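Intracellular sulfur oxidation protein dsrF (Allochromatium vinosum, PDB 2HY5) is of unknown function but could take part in the oxidation of intracellular sulfur, and is found in a complex with DsrE and DsrH. Local coordinates at residues V5-Y10 against D36-V41; E76-Y81 against E109-I114. One frame throughout, in Å; residues are numbered along the deposited sequence.

Interaction 1: residues V5-Y10 against D36-V41; sequences VKKFMY and DQDVCV
Phe8 N gives the shortest backbone bond of this strand pair, 2.7 Å to Asp38 O, with an N-H...O angle of 170°. Three more follow the parallel register: Asp38 N to Lys6 O, Cys40 N to Phe8 O and Tyr10 N to Cys40 O, each 3.0 Å. Before the strands begin, the Gln37 side chain takes over the pairing. Bent at chi2 (-59°), it folds back so that OE1 accepts from two successive amides on one face of its plane: Lys6 N at 3.1 Å, tilted modestly from that plane, and Val5 N, well above it. Gln37 NE2 is hydrogen-bonded to Phe35 O, which helps fix the rotation of the amide. The two strands are the first and second of a beta-alpha-beta unit, joined through helix 21-32, and lie side by side within the parallel sheet. On the face carrying Lys7, Met9, Asp38 and Cys40, Lys7 CD lies 3.6 Å from Asp38 OD1; the weak salt bridge from NZ is doubtful, the amine being modelled too close to Cys40. Met9 CB rests 3.8 Å from Cys40 SG. Phe8, Tyr10, Val39 and Val41 line the other face. Tyr10, with CG anti to its carbonyl carbon (chi1 -72°), turns the CD2-CE2 edge of its ring to Val39 CG1, 3.4 Å from CE2, while Phe8 CE1 meets Gln37 CG at 4.0 Å. Phe134 of strand 132-135 stacks on Tyr10 and meets Phe8 edge-to-face, and helix 21-32 packs on Tyr10 through Val28 and Val29. Lys6 NZ is hydrogen-bonded to Ile120 O and Ala119 O of the neighbouring DsrE chain.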
ATOM      1  N   VAL B   5      25.530  19.403   9.994  1.00 27.84           N
ATOM      2  CA  VAL B   5      25.372  20.709   9.291  1.00 27.01           C
ATOM      3  C   VAL B   5      23.911  20.890   8.897  1.00 24.70           C
ATOM      4  O   VAL B   5      23.300  21.922   9.180  1.00 24.02           O
ATOM      5  CB  VAL B   5      26.227  20.774   8.008  1.00 56.87           C
ATOM      6  CG1 VAL B   5      26.735  22.187   7.781  1.00 59.39           C
ATOM      7  CG2 VAL B   5      27.385  19.786   8.103  1.00 58.07           C
ATOM      8  N   LYS B   6      23.351  19.873   8.255  1.00 19.87           N
ATOM      9  CA  LYS B   6      21.963  19.921   7.814  1.00 17.01           C
ATOM     10  C   LYS B   6      20.977  19.446   8.866  1.00 15.51           C
ATOM     11  O   LYS B   6      21.325  18.714   9.793  1.00 14.29           O
ATOM     12  CB  LYS B   6      21.764  19.072   6.562  1.00 20.52           C
ATOM     13  CG  LYS B   6      22.280  19.703   5.289  1.00 22.15           C
ATOM     14  CD  LYS B   6      21.865  18.865   4.097  1.00 20.48           C
ATOM     15  CE  LYS B   6      22.294  19.515   2.798  1.00 24.25           C
ATOM     16  NZ  LYS B   6      21.886  18.697   1.630  1.00 24.14           N
ATOM     17  N   LYS B   7      19.735  19.881   8.702  1.00 14.47           N
ATOM     18  CA  LYS B   7      18.649  19.519   9.594  1.00 14.88           C
ATOM     19  C   LYS B   7      17.793  18.459   8.908  1.00 11.31           C
ATOM     20  O   LYS B   7      17.144  18.737   7.904  1.00 11.27           O
ATOM     21  CB  LYS B   7      17.802  20.756   9.904  1.00 23.09           C
ATOM     22  CG  LYS B   7      16.497  20.427  10.591  1.00 26.62           C
ATOM     23  CD  LYS B   7      16.764  19.560  11.797  1.00 30.49           C
ATOM     24  CE  LYS B   7      15.499  18.948  12.334  1.00 32.99           C
ATOM     25  NZ  LYS B   7      15.837  18.040  13.449  1.00 34.72           N
ATOM     26  N   PHE B   8      17.800  17.247   9.458  1.00 12.48           N
ATOM     27  CA  PHE B   8      17.028  16.142   8.902  1.00 11.31           C
ATOM     28  C   PHE B   8      15.822  15.783   9.758  1.00  9.73           C
ATOM     29  O   PHE B   8      15.943  15.632  10.975  1.00  9.98           O
ATOM     30  CB  PHE B   8      17.899  14.890   8.762  1.00 14.02           C
ATOM     31  CG  PHE B   8      18.897  14.957   7.641  1.00 16.32           C
ATOM     32  CD1 PHE B   8      19.889  13.986   7.525  1.00 19.31           C
ATOM     33  CD2 PHE B   8      18.839  15.970   6.690  1.00 19.21           C
ATOM     34  CE1 PHE B   8      20.807  14.023   6.479  1.00 20.35           C
ATOM     35  CE2 PHE B   8      19.755  16.014   5.639  1.00 19.72           C
ATOM     36  CZ  PHE B   8      20.738  15.041   5.534  1.00 19.60           C
ATOM     37  N   MET B   9      14.664  15.645   9.120  1.00  9.96           N
ATOM     38  CA  MET B   9      13.444  15.255   9.824  1.00 10.05           C
ATOM     39  C   MET B   9      13.017  13.880   9.341  1.00  9.45           C
ATOM     40  O   MET B   9      13.030  13.604   8.145  1.00  8.79           O
ATOM     41  CB  MET B   9      12.291  16.237   9.559  1.00 13.30           C
ATOM     42  CG  MET B   9      10.952  15.747  10.130  1.00 16.41           C
ATOM     43  SD  MET B   9       9.513  16.792   9.794  1.00 16.92           S
ATOM     44  CE  MET B   9       9.752  18.053  10.997  1.00 20.90           C
ATOM     45  N   TYR B  10      12.650  13.017  10.280  1.00 10.51           N
ATOM     46  CA  TYR B  10      12.171  11.678   9.958  1.00 10.66           C
ATOM     47  C   TYR B  10      10.688  11.711  10.275  1.00 10.41           C
ATOM     48  O   TYR B  10      10.304  11.741  11.441  1.00 13.00           O
ATOM     49  CB  TYR B  10      12.885  10.644  10.825  1.00 12.18           C
ATOM     50  CG  TYR B  10      14.326  10.454  10.428  1.00 14.85           C
ATOM     51  CD1 TYR B  10      14.673   9.549   9.428  1.00 15.93           C
ATOM     52  CD2 TYR B  10      15.343  11.201  11.026  1.00 15.52           C
ATOM     53  CE1 TYR B  10      15.996   9.390   9.028  1.00 18.07           C
ATOM     54  CE2 TYR B  10      16.673  11.049  10.630  1.00 17.22           C
ATOM     55  CZ  TYR B  10      16.989  10.140   9.630  1.00 18.08           C
ATOM     56  OH  TYR B  10      18.297   9.979   9.226  1.00 22.85           O
ATOM     57  N   ASP B  36      26.362  12.415  12.231  1.00 14.87           N
ATOM     58  CA  ASP B  36      26.309  13.592  13.097  1.00 18.66           C
ATOM     59  C   ASP B  36      25.637  14.832  12.497  1.00 17.84           C
ATOM     60  O   ASP B  36      26.215  15.921  12.485  1.00 16.88           O
ATOM     61  CB  ASP B  36      27.719  13.960  13.588  1.00 71.90           C
ATOM     62  CG  ASP B  36      28.701  14.188  12.451  1.00 77.70           C
ATOM     63  OD1 ASP B  36      29.125  13.198  11.818  1.00 82.49           O
ATOM     64  OD2 ASP B  36      29.048  15.358  12.185  1.00 80.96           O
ATOM     65  N   GLN B  37      24.417  14.667  11.995  1.00 17.98           N
ATOM     66  CA  GLN B  37      23.670  15.792  11.437  1.00 17.31           C
ATOM     67  C   GLN B  37      22.684  16.201  12.524  1.00 17.55           C
ATOM     68  O   GLN B  37      22.618  15.553  13.565  1.00 17.47           O
ATOM     69  CB  GLN B  37      22.905  15.365  10.178  1.00 17.85           C
ATOM     70  CG  GLN B  37      23.792  14.871   9.043  1.00 18.16           C
ATOM     71  CD  GLN B  37      24.788  15.920   8.589  1.00 19.58           C
ATOM     72  OE1 GLN B  37      24.407  16.989   8.113  1.00 20.60           O
ATOM     73  NE2 GLN B  37      26.071  15.618   8.736  1.00 19.43           N
ATOM     74  N   ASP B  38      21.939  17.278  12.299  1.00 16.96           N
ATOM     75  CA  ASP B  38      20.946  17.725  13.272  1.00 17.07           C
ATOM     76  C   ASP B  38      19.709  16.908  12.930  1.00 16.47           C
ATOM     77  O   ASP B  38      19.161  17.049  11.839  1.00 17.13           O
ATOM     78  CB  ASP B  38      20.651  19.213  13.093  1.00 26.67           C
ATOM     79  CG  ASP B  38      19.857  19.793  14.247  1.00 30.49           C
ATOM     80  OD1 ASP B  38      18.884  19.147  14.689  1.00 33.17           O
ATOM     81  OD2 ASP B  38      20.202  20.903  14.705  1.00 33.80           O
ATOM     82  N   VAL B  39      19.267  16.065  13.857  1.00 15.73           N
ATOM     83  CA  VAL B  39      18.124  15.197  13.598  1.00 14.02           C
ATOM     84  C   VAL B  39      16.926  15.330  14.532  1.00 13.43           C
ATOM     85  O   VAL B  39      17.066  15.586  15.720  1.00 12.77           O
ATOM     86  CB  VAL B  39      18.567  13.712  13.637  1.00 17.49           C
ATOM     87  CG1 VAL B  39      17.370  12.793  13.434  1.00 18.87           C
ATOM     88  CG2 VAL B  39      19.630  13.462  12.581  1.00 16.22           C
ATOM     89  N   CYS B  40      15.737  15.159  13.970  1.00 13.80           N
ATOM     90  CA  CYS B  40      14.525  15.169  14.770  1.00 12.32           C
ATOM     91  C   CYS B  40      13.619  14.101  14.183  1.00 10.44           C
ATOM     92  O   CYS B  40      13.588  13.888  12.969  1.00  9.08           O
ATOM     93  CB  CYS B  40      13.834  16.538  14.771  1.00 18.68           C
ATOM     94  SG  CYS B  40      13.159  17.094  13.209  1.00 26.02           S
ATOM     95  N   VAL B  41      12.910  13.403  15.056  1.00  8.05           N
ATOM     96  CA  VAL B  41      12.010  12.350  14.625  1.00  8.07           C
ATOM     97  C   VAL B  41      10.620  12.770  15.053  1.00  7.50           C
ATOM     98  O   VAL B  41      10.386  13.023  16.228  1.00  9.38           O
ATOM     99  CB  VAL B  41      12.369  11.012  15.289  1.00  9.11           C
ATOM    100  CG1 VAL B  41      11.490   9.903  14.733  1.00 10.82           C
ATOM    101  CG2 VAL B  41      13.833  10.703  15.057  1.00 11.66           C
TER

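Interaction 2: residues E76-Y81 against E109-I114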
ATOM      1  N   GLU B  76      22.353   9.352  19.791  1.00 22.26           N
ATOM      2  CA  GLU B  76      22.385  10.812  19.722  1.00 23.82           C
ATOM      3  C   GLU B  76      21.094  11.525  19.345  1.00 22.00           C
ATOM      4  O   GLU B  76      21.108  12.734  19.120  1.00 21.38           O
ATOM      5  CB  GLU B  76      23.498  11.282  18.775  1.00 69.00           C
ATOM      6  CG  GLU B  76      24.833  11.544  19.454  1.00 74.44           C
ATOM      7  CD  GLU B  76      25.801  12.311  18.569  1.00 77.93           C
ATOM      8  OE1 GLU B  76      26.891  12.677  19.056  1.00 80.74           O
ATOM      9  OE2 GLU B  76      25.470  12.552  17.388  1.00 80.49           O
ATOM     10  N   VAL B  77      19.985  10.800  19.260  1.00 17.96           N
ATOM     11  CA  VAL B  77      18.727  11.450  18.924  1.00 15.81           C
ATOM     12  C   VAL B  77      18.184  12.120  20.185  1.00 15.27           C
ATOM     13  O   VAL B  77      17.788  11.452  21.140  1.00 16.26           O
ATOM     14  CB  VAL B  77      17.692  10.450  18.395  1.00 13.27           C
ATOM     15  CG1 VAL B  77      16.471  11.202  17.901  1.00 13.26           C
ATOM     16  CG2 VAL B  77      18.302   9.623  17.271  1.00 13.65           C
ATOM     17  N   ARG B  78      18.178  13.448  20.176  1.00 13.41           N
ATOM     18  CA  ARG B  78      17.723  14.244  21.310  1.00 14.56           C
ATOM     19  C   ARG B  78      16.320  14.799  21.083  1.00 13.12           C
ATOM     20  O   ARG B  78      15.570  15.024  22.038  1.00 13.62           O
ATOM     21  CB  ARG B  78      18.708  15.400  21.529  1.00 27.66           C
ATOM     22  CG  ARG B  78      18.306  16.423  22.582  1.00 33.14           C
ATOM     23  CD  ARG B  78      18.309  15.830  23.977  1.00 36.51           C
ATOM     24  NE  ARG B  78      18.165  16.853  25.008  1.00 41.74           N
ATOM     25  CZ  ARG B  78      19.114  17.725  25.339  1.00 44.33           C
ATOM     26  NH1 ARG B  78      20.288  17.704  24.723  1.00 45.84           N
ATOM     27  NH2 ARG B  78      18.887  18.621  26.289  1.00 47.50           N
ATOM     28  N   ARG B  79      15.972  15.010  19.817  1.00 12.74           N
ATOM     29  CA  ARG B  79      14.674  15.570  19.463  1.00 13.05           C
ATOM     30  C   ARG B  79      13.673  14.566  18.897  1.00 10.78           C
ATOM     31  O   ARG B  79      13.741  14.195  17.727  1.00 12.25           O
ATOM     32  CB  ARG B  79      14.864  16.713  18.461  1.00 24.88           C
ATOM     33  CG  ARG B  79      15.740  17.840  18.970  1.00 30.65           C
ATOM     34  CD  ARG B  79      15.198  18.399  20.277  1.00 35.28           C
ATOM     35  NE  ARG B  79      16.055  19.448  20.825  1.00 39.88           N
ATOM     36  CZ  ARG B  79      15.852  20.046  21.993  1.00 40.96           C
ATOM     37  NH1 ARG B  79      14.818  19.701  22.747  1.00 43.85           N
ATOM     38  NH2 ARG B  79      16.684  20.992  22.408  1.00 43.35           N
ATOM     39  N   ILE B  80      12.738  14.148  19.740  1.00  9.82           N
ATOM     40  CA  ILE B  80      11.694  13.207  19.354  1.00  8.24           C
ATOM     41  C   ILE B  80      10.372  13.896  19.669  1.00  7.68           C
ATOM     42  O   ILE B  80      10.098  14.230  20.818  1.00  9.31           O
ATOM     43  CB  ILE B  80      11.822  11.892  20.145  1.00 13.52           C
ATOM     44  CG1 ILE B  80      13.148  11.216  19.782  1.00 15.63           C
ATOM     45  CG2 ILE B  80      10.648  10.976  19.838  1.00 15.01           C
ATOM     46  CD1 ILE B  80      13.399   9.914  20.512  1.00 17.51           C
ATOM     47  N   TYR B  81       9.569  14.129  18.635  1.00  7.22           N
ATOM     48  CA  TYR B  81       8.296  14.824  18.794  1.00  7.46           C
ATOM     49  C   TYR B  81       7.074  13.989  18.462  1.00  8.62           C
ATOM     50  O   TYR B  81       7.100  13.151  17.564  1.00  7.43           O
ATOM     51  CB  TYR B  81       8.274  16.075  17.918  1.00  9.89           C
ATOM     52  CG  TYR B  81       9.422  17.026  18.160  1.00 12.64           C
ATOM     53  CD1 TYR B  81      10.513  17.072  17.292  1.00 14.69           C
ATOM     54  CD2 TYR B  81       9.413  17.889  19.252  1.00 15.60           C
ATOM     55  CE1 TYR B  81      11.567  17.961  17.505  1.00 15.72           C
ATOM     56  CE2 TYR B  81      10.456  18.777  19.477  1.00 16.19           C
ATOM     57  CZ  TYR B  81      11.528  18.810  18.601  1.00 16.61           C
ATOM     58  OH  TYR B  81      12.555  19.694  18.825  1.00 18.06           O
ATOM     59  N   GLU B 109      24.122  15.695  31.053  1.00 23.72           N
ATOM     60  CA  GLU B 109      22.670  15.635  30.988  1.00 23.06           C
ATOM     61  C   GLU B 109      22.209  14.183  31.035  1.00 21.31           C
ATOM     62  O   GLU B 109      22.767  13.317  30.363  1.00 20.36           O
ATOM     63  CB  GLU B 109      22.147  16.348  29.736  1.00 37.27           C
ATOM     64  CG  GLU B 109      22.803  15.948  28.434  1.00 41.62           C
ATOM     65  CD  GLU B 109      22.587  16.988  27.344  1.00 43.74           C
ATOM     66  OE1 GLU B 109      23.124  16.808  26.229  1.00 46.77           O
ATOM     67  OE2 GLU B 109      21.885  17.987  27.603  1.00 43.61           O
ATOM     68  N   GLU B 110      21.205  13.926  31.863  1.00 19.38           N
ATOM     69  CA  GLU B 110      20.657  12.585  32.035  1.00 19.15           C
ATOM     70  C   GLU B 110      19.148  12.693  32.165  1.00 16.68           C
ATOM     71  O   GLU B 110      18.627  12.918  33.255  1.00 17.66           O
ATOM     72  CB  GLU B 110      21.232  11.948  33.300  1.00 46.17           C
ATOM     73  CG  GLU B 110      22.748  11.893  33.338  1.00 53.01           C
ATOM     74  CD  GLU B 110      23.279  11.569  34.720  1.00 56.79           C
ATOM     75  OE1 GLU B 110      22.915  10.505  35.263  1.00 59.33           O
ATOM     76  OE2 GLU B 110      24.064  12.380  35.259  1.00 60.54           O
ATOM     77  N   PHE B 111      18.448  12.540  31.047  1.00 14.41           N
ATOM     78  CA  PHE B 111      16.991  12.634  31.041  1.00 14.31           C
ATOM     79  C   PHE B 111      16.313  11.274  30.915  1.00 13.85           C
ATOM     80  O   PHE B 111      16.677  10.462  30.063  1.00 13.78           O
ATOM     81  CB  PHE B 111      16.533  13.535  29.898  1.00 18.96           C
ATOM     82  CG  PHE B 111      16.928  14.972  30.068  1.00 21.81           C
ATOM     83  CD1 PHE B 111      16.382  15.742  31.091  1.00 23.07           C
ATOM     84  CD2 PHE B 111      17.850  15.559  29.207  1.00 23.85           C
ATOM     85  CE1 PHE B 111      16.748  17.073  31.252  1.00 22.05           C
ATOM     86  CE2 PHE B 111      18.222  16.894  29.361  1.00 23.89           C
ATOM     87  CZ  PHE B 111      17.668  17.651  30.385  1.00 22.58           C
ATOM     88  N   ASP B 112      15.316  11.044  31.764  1.00 12.76           N
ATOM     89  CA  ASP B 112      14.556   9.797  31.773  1.00 15.01           C
ATOM     90  C   ASP B 112      13.703   9.671  30.511  1.00 12.61           C
ATOM     91  O   ASP B 112      13.424   8.564  30.046  1.00 10.29           O
ATOM     92  CB  ASP B 112      13.650   9.759  33.008  1.00 36.01           C
ATOM     93  CG  ASP B 112      14.432   9.783  34.306  1.00 41.76           C
ATOM     94  OD1 ASP B 112      15.554  10.335  34.322  1.00 46.56           O
ATOM     95  OD2 ASP B 112      13.914   9.268  35.317  1.00 44.45           O
ATOM     96  N   ASN B 113      13.278  10.805  29.966  1.00 13.02           N
ATOM     97  CA  ASN B 113      12.452  10.783  28.767  1.00 12.32           C
ATOM     98  C   ASN B 113      12.561  12.083  27.990  1.00 12.44           C
ATOM     99  O   ASN B 113      12.388  13.169  28.544  1.00 15.43           O
ATOM    100  CB  ASN B 113      10.987  10.522  29.145  1.00 12.51           C
ATOM    101  CG  ASN B 113      10.081  10.388  27.929  1.00 13.55           C
ATOM    102  OD1 ASN B 113      10.531  10.022  26.843  1.00 11.32           O
ATOM    103  ND2 ASN B 113       8.795  10.667  28.115  1.00 13.41           N
ATOM    104  N   ILE B 114      12.856  11.970  26.703  1.00 10.49           N
ATOM    105  CA  ILE B 114      12.963  13.147  25.863  1.00 11.56           C
ATOM    106  C   ILE B 114      11.813  13.256  24.866  1.00 10.78           C
ATOM    107  O   ILE B 114      11.759  14.194  24.073  1.00 12.21           O
ATOM    108  CB  ILE B 114      14.324  13.189  25.118  1.00 14.11           C
ATOM    109  CG1 ILE B 114      14.650  11.830  24.497  1.00 17.33           C
ATOM    110  CG2 ILE B 114      15.423  13.577  26.092  1.00 15.85           C
ATOM    111  CD1 ILE B 114      13.728  11.403  23.390  1.00 18.85           C
TER
HETATM  112  O   HOH W   1      12.571  15.895  22.166  1.00 14.21           O
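Ile80 and Ile114 make the nearest backbone approach, 6.6 Å between CA atoms, and a water fills in between the chains: it accepts from Ile80 N at 3.0 Å and can donate to Ile114 O (2.7 Å) and Arg78 O, though acceptors in reach outnumber its protons. The two isoleucines meet through their CD1 methyls, 3.3 Å apart and tighter than ordinary van der Waals contact. Ile114 holds CG1 between its backbone N and carbonyl carbon (chi1 46°), which directs CD1 at Ile80. Ile100 packs on both residues, and Phe102 covers Ile114. Outward from this apolar patch, Arg78 bends at chi2 (67°) and carries its guanidinium to Glu109, where NH1 and NH2 both lie 3.3 Å from OE2 in a salt bridge. The guanidinium and carboxylate planes stand 80° apart, so the charges meet without the flat, two-pronged pairing of coplanar groups. On the way the arginine passes Phe111, whose CE2 lies 3.6 Å from Arg78 NH2. A leucine in place of Arg78 would probably leave the Glu109 carboxylate without its countercharge and remove the guanidinium from beside Phe111. The contact joins the start of strand 79-83 to the segment containing strand 110-111, just ahead of strand 115-118. With the charged pair at the partly exposed outer end, solvent probably weakens the salt bridge, and the methyl contact and water carry the inner end.

How the interactions relate
Both interactions bear on the same parallel sheet: 5-10 and 36-41 pair its strands 7-12 and 38-43, while 76-81 enters the next strand, 79-83. The two contacts touch directly, since Val41 N and O probably bond to Arg79 O and Tyr81 N, 2.9 and 2.8 Å away, which carries the sheet from interaction 1 into interaction 2. Interaction 1 is partly buried, bound by regular backbone bonds with aromatic packing on one face, and meets DsrE and DsrH chains. Interaction 2 is a surface contact within the chain alone, where the segment leading into strand 115-118 is joined to 76-81 by side chains and one water.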